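Local structure of heat shock protein, putative (Plasmodium falciparum, 1Y6Z) at residues Pro33-His38 against Leu51-Ser56. The protein is the middle domain of a putative Hsp90-family chaperone that probably binds unfolded proteins and uses ATP binding and hydrolysis to assist their folding. Residues are numbered along the deposited sequence; the frame is centred on the assembly and turned at random.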
# COMPACT_ATOMS: atom_id res chain seq x y z
N PRO B 33 0.54 24.22 -1.82
CA PRO B 33 0.68 22.94 -1.15
C PRO B 33 1.80 22.10 -1.73
O PRO B 33 2.22 22.27 -2.90
CB PRO B 33 -0.71 22.25 -1.36
CG PRO B 33 -1.36 22.98 -2.46
CD PRO B 33 -0.69 24.34 -2.62
N LEU B 34 2.29 21.19 -0.91
CA LEU B 34 3.33 20.30 -1.31
C LEU B 34 2.78 19.21 -2.24
O LEU B 34 3.51 18.73 -3.14
CB LEU B 34 3.97 19.68 -0.08
CG LEU B 34 5.30 20.28 0.41
CD1 LEU B 34 5.51 21.74 0.06
CD2 LEU B 34 5.57 19.91 1.88
N ALA B 35 1.53 18.82 -1.98
CA ALA B 35 0.87 17.82 -2.80
C ALA B 35 -0.66 17.89 -2.59
O ALA B 35 -1.17 18.53 -1.64
CB ALA B 35 1.39 16.47 -2.44
N TYR B 36 -1.39 17.20 -3.46
CA TYR B 36 -2.83 17.06 -3.30
C TYR B 36 -3.29 15.81 -4.00
O TYR B 36 -2.60 15.33 -4.90
CB TYR B 36 -3.60 18.26 -3.87
CG TYR B 36 -3.49 18.43 -5.36
CD1 TYR B 36 -4.46 17.91 -6.23
CD2 TYR B 36 -2.42 19.14 -5.90
CE1 TYR B 36 -4.34 18.07 -7.60
CE2 TYR B 36 -2.30 19.30 -7.31
CZ TYR B 36 -3.27 18.76 -8.13
OH TYR B 36 -3.13 18.92 -9.50
N VAL B 37 -4.49 15.35 -3.63
CA VAL B 37 -5.20 14.30 -4.39
C VAL B 37 -6.70 14.62 -4.34
O VAL B 37 -7.22 15.04 -3.30
CB VAL B 37 -4.88 12.87 -3.83
CG1 VAL B 37 -5.13 12.79 -2.38
CG2 VAL B 37 -5.63 11.78 -4.62
N HIS B 38 -7.35 14.43 -5.49
CA HIS B 38 -8.79 14.66 -5.63
C HIS B 38 -9.35 13.26 -5.94
O HIS B 38 -8.93 12.64 -6.90
CB HIS B 38 -9.00 15.62 -6.79
CG HIS B 38 -10.45 15.89 -7.11
ND1 HIS B 38 -10.83 16.60 -8.22
CD2 HIS B 38 -11.59 15.58 -6.45
CE1 HIS B 38 -12.15 16.69 -8.25
NE2 HIS B 38 -12.63 16.10 -7.19
N LEU B 51 -7.66 16.52 -0.86
CA LEU B 51 -6.89 16.55 0.34
C LEU B 51 -5.55 17.17 -0.07
O LEU B 51 -5.07 16.86 -1.11
CB LEU B 51 -6.62 15.11 0.79
CG LEU B 51 -7.84 14.28 1.31
CD1 LEU B 51 -7.21 12.87 1.74
CD2 LEU B 51 -8.44 14.98 2.48
N TYR B 52 -5.03 18.09 0.74
CA TYR B 52 -3.80 18.84 0.46
C TYR B 52 -2.84 18.63 1.64
O TYR B 52 -3.23 18.65 2.79
CB TYR B 52 -4.11 20.32 0.44
CG TYR B 52 -4.96 20.77 -0.76
CD1 TYR B 52 -6.34 20.80 -0.68
CD2 TYR B 52 -4.34 21.16 -1.95
CE1 TYR B 52 -7.15 21.24 -1.77
CE2 TYR B 52 -5.11 21.57 -3.03
CZ TYR B 52 -6.50 21.61 -2.93
OH TYR B 52 -7.25 22.09 -4.01
N ILE B 53 -1.56 18.51 1.32
CA ILE B 53 -0.48 18.65 2.26
C ILE B 53 -0.03 20.09 2.12
O ILE B 53 0.37 20.53 1.01
CB ILE B 53 0.67 17.71 1.92
CG1 ILE B 53 0.19 16.27 2.11
CG2 ILE B 53 1.92 17.98 2.82
CD1 ILE B 53 1.30 15.27 1.77
N PRO B 54 -0.13 20.85 3.20
CA PRO B 54 0.23 22.27 3.15
C PRO B 54 1.70 22.46 2.82
O PRO B 54 2.50 21.57 3.07
CB PRO B 54 -0.09 22.76 4.59
CG PRO B 54 -1.20 21.86 5.00
CD PRO B 54 -0.69 20.51 4.52
N GLY B 55 2.06 23.64 2.29
CA GLY B 55 3.47 24.00 2.07
C GLY B 55 4.31 24.30 3.31
O GLY B 55 5.55 24.29 3.23
N SER B 56 3.64 24.61 4.43
CA SER B 56 4.29 25.01 5.64
C SER B 56 3.33 24.71 6.78
O SER B 56 2.15 24.42 6.54
CB SER B 56 4.68 26.51 5.64
OG SER B 56 3.53 27.33 5.53
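Tyr36 and Tyr52 form a non-hydrogen-bonded pair where strands 35-41 and 47-53 make an antiparallel hairpin, with CB of Tyr36 against the ring of Tyr52. Tyr52 suits this place because its ring reaches from its own strand over to Pro33 and Tyr36 while its hydroxyl meets helix 16-27. Its CB lies near Ala35 O; with CG anti to the carbonyl carbon (chi1 -69°), CD2 touches Pro33 CG at 3.5 Å. The same CD2 meets Tyr36 CB at 3.6 Å. CE2 meets the same two atoms, and OH makes a weak hydrogen bond to Tyr19 O. Pro33, side by side with Tyr52, offers a compact apolar ring. The Tyr36 ring leads away and stacks on Tyr19. Ala35, Val37, Leu51 and Ile53 take the other face; there helix 121-141 touches Ala35, Leu51 and Ile53, apolar residues fit for a helix-packed surface. Two backbone bonds join Val37 and Leu51, Val37 N to Leu51 O (3.0 Å) and Leu51 N to Val37 O (2.9 Å). Ile53 N donates to Ala35 O, but Ile53 O accepts from Leu34 N (2.8 Å, 141° at the hydrogen). The ladder thus shifts by one residue, leaving buried Ala35 N without a partner, a probable energetic cost that apolar packing against helix 121-141 may offset.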